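Local coordinates for lombricine kinase (Urechis caupo, PDB 3JPZ), which catalyses the reversible transfer of a phosphoryl group between ATP and the guanidino compound lombricine, as a member of the phosphagen kinase family, at residues 116-121 and 278-283. Residues are numbered along the deposited sequence; the frame is centred on the assembly and turned at random. Where two conformers were deposited one is given.
Sequences CRIRTG and LRASVH
Arg279 reaches from its strand across Arg119, its partner in an antiparallel hydrogen-bonded pair. Its CB lies 3.3 Å from Arg119 CG; CD then sits over one face of the Arg119 guanidinium, offset toward its rim, 3.9 Å from Arg119 NH2. With CG anti to the backbone N (chi1 -167°) and the chain extended to NE, the tip rises well clear of the backbone. There NH1 gives a hydrogen bond to a water, and NH2 makes a salt bridge to Asp322 on the next strand. Arginine suits this position: its methylenes can lie along a neighbouring side chain while its far end still offers several N-H groups. The same water accepts from Arg117 NE, donates to Arg279 O at 2.6 Å and, in the Ser281 conformer given here, bonds to Ser281 OG at 2.8 Å; it bridges the guanidinium groups of Arg117 and Arg279, whose planes are turned 81° apart.

Strands 113-122 and 279-285 are neighbours in the large antiparallel sheet of the phosphagen kinase catalytic domain. Arg117, Arg119, Arg279 and Ser281 share one face and bind ADP in this protein, although none is bound to this chain; the arginines are probably gathered for the nucleotide's phosphates. Serine is small enough to fit beside Arg117, its OG in that same conformer 3.3 Å from Arg117 CG. The backbones are joined by paired bonds, among them Ser281 N to Arg117 O at 2.8 Å.

The other face is apolar and packs on helices 233-252 and 333-355. Ile118 sends CG2 against Leu278 CD1, a tight 3.4 Å, and its CG1 meets Ala280 CB at 4.0 Å. Branched Ile118 can touch both residues at once, while the short Ala280 side chain touches Leu340 of helix 333-355.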
ATOM      1  N   CYS A 116     -25.470 -20.983   9.749  0.80 12.52           N
ATOM      2  CA  CYS A 116     -24.197 -21.385  10.305  0.80 18.01           C
ATOM      3  C   CYS A 116     -23.180 -21.402   9.184  0.80 14.19           C
ATOM      4  O   CYS A 116     -23.494 -21.782   8.053  0.80 16.23           O
ATOM      5  CB  CYS A 116     -24.278 -22.795  10.903  0.80 13.73           C
ATOM      6  SG  CYS A 116     -25.795 -23.180  11.788  0.80 25.48           S
ATOM      7  N   ARG A 117     -21.965 -20.974   9.492  1.00 20.51           N
ATOM      8  CA  ARG A 117     -20.833 -21.250   8.629  1.00 13.05           C
ATOM      9  C   ARG A 117     -19.641 -21.584   9.502  1.00 19.13           C
ATOM     10  O   ARG A 117     -19.607 -21.252  10.686  1.00 11.96           O
ATOM     11  CB  ARG A 117     -20.518 -20.091   7.672  1.00 25.86           C
ATOM     12  CG  ARG A 117     -20.705 -18.702   8.237  1.00 16.26           C
ATOM     13  CD  ARG A 117     -19.987 -17.661   7.376  1.00 28.99           C
ATOM     14  NE  ARG A 117     -18.630 -17.431   7.863  1.00 49.42           N
ATOM     15  CZ  ARG A 117     -17.679 -16.788   7.196  1.00 39.67           C
ATOM     16  NH1 ARG A 117     -17.916 -16.303   5.988  1.00 53.27           N
ATOM     17  NH2 ARG A 117     -16.484 -16.639   7.745  1.00 29.97           N
ATOM     18  N   ILE A 118     -18.690 -22.291   8.912  1.00 13.15           N
ATOM     19  CA  ILE A 118     -17.419 -22.573   9.546  1.00 13.35           C
ATOM     20  C   ILE A 118     -16.361 -22.280   8.503  1.00 11.62           C
ATOM     21  O   ILE A 118     -16.450 -22.767   7.381  1.00 15.74           O
ATOM     22  CB  ILE A 118     -17.313 -24.044   9.964  1.00 11.81           C
ATOM     23  CG1 ILE A 118     -18.461 -24.419  10.893  1.00 17.80           C
ATOM     24  CG2 ILE A 118     -15.967 -24.306  10.631  1.00 17.13           C
ATOM     25  CD1 ILE A 118     -18.519 -25.901  11.195  1.00 12.05           C
ATOM     26  N   ARG A 119     -15.359 -21.492   8.865  1.00 11.35           N
ATOM     27  CA  ARG A 119     -14.356 -21.079   7.902  1.00 17.17           C
ATOM     28  C   ARG A 119     -12.964 -21.386   8.426  1.00 22.00           C
ATOM     29  O   ARG A 119     -12.723 -21.424   9.629  1.00 11.84           O
ATOM     30  CB  ARG A 119     -14.497 -19.591   7.564  1.00 16.96           C
ATOM     31  CG  ARG A 119     -13.780 -18.638   8.507  1.00 40.99           C
ATOM     32  CD  ARG A 119     -12.611 -17.935   7.828  1.00 36.24           C
ATOM     33  NE  ARG A 119     -11.839 -17.128   8.771  1.00 51.76           N
ATOM     34  CZ  ARG A 119     -12.049 -15.837   9.018  1.00 68.10           C
ATOM     35  NH1 ARG A 119     -11.289 -15.201   9.901  1.00 73.67           N
ATOM     36  NH2 ARG A 119     -13.010 -15.175   8.387  1.00 66.21           N
ATOM     37  N   THR A 120     -12.055 -21.648   7.507  1.00 11.81           N
ATOM     38  CA  THR A 120     -10.660 -21.736   7.866  1.00 11.87           C
ATOM     39  C   THR A 120      -9.867 -21.247   6.681  1.00 12.02           C
ATOM     40  O   THR A 120     -10.435 -20.846   5.670  1.00 13.48           O
ATOM     41  CB  THR A 120     -10.241 -23.170   8.227  1.00 23.57           C
ATOM     42  OG1 THR A 120      -8.948 -23.143   8.848  1.00 16.46           O
ATOM     43  CG2 THR A 120     -10.199 -24.049   6.979  1.00 25.08           C
ATOM     44  N   GLY A 121      -8.552 -21.260   6.817  1.00 13.17           N
ATOM     45  CA  GLY A 121      -7.688 -20.909   5.718  1.00 16.63           C
ATOM     46  C   GLY A 121      -6.653 -21.998   5.568  1.00 13.24           C
ATOM     47  O   GLY A 121      -6.348 -22.720   6.509  1.00 17.97           O
ATOM     48  N   LEU A 278      -9.862 -21.517  12.656  1.00 11.23           N
ATOM     49  CA  LEU A 278     -11.262 -21.880  12.481  1.00 11.35           C
ATOM     50  C   LEU A 278     -12.217 -20.829  13.023  1.00 10.99           C
ATOM     51  O   LEU A 278     -12.165 -20.470  14.199  1.00 10.71           O
ATOM     52  CB  LEU A 278     -11.582 -23.197  13.174  1.00 12.99           C
ATOM     53  CG  LEU A 278     -13.007 -23.657  12.847  1.00 12.10           C
ATOM     54  CD1 LEU A 278     -12.974 -24.927  12.018  1.00 12.99           C
ATOM     55  CD2 LEU A 278     -13.826 -23.866  14.094  1.00 17.55           C
ATOM     56  N   ARG A 279     -13.119 -20.373  12.162  1.00 13.50           N
ATOM     57  CA  ARG A 279     -14.180 -19.476  12.577  1.00 18.85           C
ATOM     58  C   ARG A 279     -15.506 -20.169  12.343  1.00 14.32           C
ATOM     59  O   ARG A 279     -16.008 -20.206  11.222  1.00 11.07           O
ATOM     60  CB  ARG A 279     -14.139 -18.167  11.798  1.00 13.58           C
ATOM     61  CG  ARG A 279     -15.021 -17.102  12.406  1.00 10.12           C
ATOM     62  CD  ARG A 279     -15.165 -15.879  11.520  1.00 13.78           C
ATOM     63  NE  ARG A 279     -15.831 -14.793  12.235  1.00 22.99           N
ATOM     64  CZ  ARG A 279     -17.147 -14.601  12.265  1.00 11.12           C
ATOM     65  NH1 ARG A 279     -17.960 -15.415  11.612  1.00 21.84           N
ATOM     66  NH2 ARG A 279     -17.654 -13.583  12.947  1.00 14.26           N
ATOM     67  N   ALA A 280     -16.032 -20.750  13.412  1.00 11.10           N
ATOM     68  CA  ALA A 280     -17.351 -21.356  13.421  1.00 10.90           C
ATOM     69  C   ALA A 280     -18.315 -20.322  13.968  1.00 11.17           C
ATOM     70  O   ALA A 280     -18.100 -19.749  15.044  1.00 11.28           O
ATOM     71  CB  ALA A 280     -17.351 -22.609  14.290  1.00 13.82           C
ATOM     72  N   SER A 281     -19.380 -20.076  13.222  0.80 10.82           N
ATOM     73  CA  SER A 281     -20.331 -19.042  13.589  0.80 12.66           C
ATOM     74  C   SER A 281     -21.751 -19.504  13.328  0.80 12.92           C
ATOM     75  O   SER A 281     -21.986 -20.416  12.531  0.80 10.61           O
ATOM     76  CB  SER A 281     -20.054 -17.766  12.791  0.80 10.93           C
ATOM     77  OG  SER A 281     -20.130 -18.020  11.401  0.80 11.10           O
ATOM     78  N   VAL A 282     -22.692 -18.881  14.026  1.00 11.11           N
ATOM     79  CA  VAL A 282     -24.090 -18.972  13.677  1.00 10.85           C
ATOM     80  C   VAL A 282     -24.608 -17.551  13.638  1.00 19.85           C
ATOM     81  O   VAL A 282     -24.016 -16.644  14.226  1.00 13.34           O
ATOM     82  CB  VAL A 282     -24.942 -19.710  14.722  1.00 10.62           C
ATOM     83  CG1 VAL A 282     -24.409 -21.083  15.001  1.00 13.70           C
ATOM     84  CG2 VAL A 282     -25.049 -18.869  16.000  1.00 13.14           C
ATOM     85  N   HIS A 283     -25.715 -17.350  12.947  1.00 11.02           N
ATOM     86  CA  HIS A 283     -26.510 -16.158  13.158  1.00 10.99           C
ATOM     87  C   HIS A 283     -27.608 -16.594  14.091  1.00 10.79           C
ATOM     88  O   HIS A 283     -28.314 -17.543  13.796  1.00 10.93           O
ATOM     89  CB  HIS A 283     -27.083 -15.661  11.837  1.00 17.33           C
ATOM     90  CG  HIS A 283     -26.114 -14.859  11.034  1.00 11.62           C
ATOM     91  ND1 HIS A 283     -26.495 -14.098   9.953  1.00 11.99           N
ATOM     92  CD2 HIS A 283     -24.781 -14.677  11.173  1.00 11.67           C
ATOM     93  CE1 HIS A 283     -25.436 -13.490   9.451  1.00 12.29           C
ATOM     94  NE2 HIS A 283     -24.384 -13.822  10.176  1.00 12.13           N
TER
HETATM   95  O   HOH W   1     -17.520 -18.201  10.545  1.00 16.29           O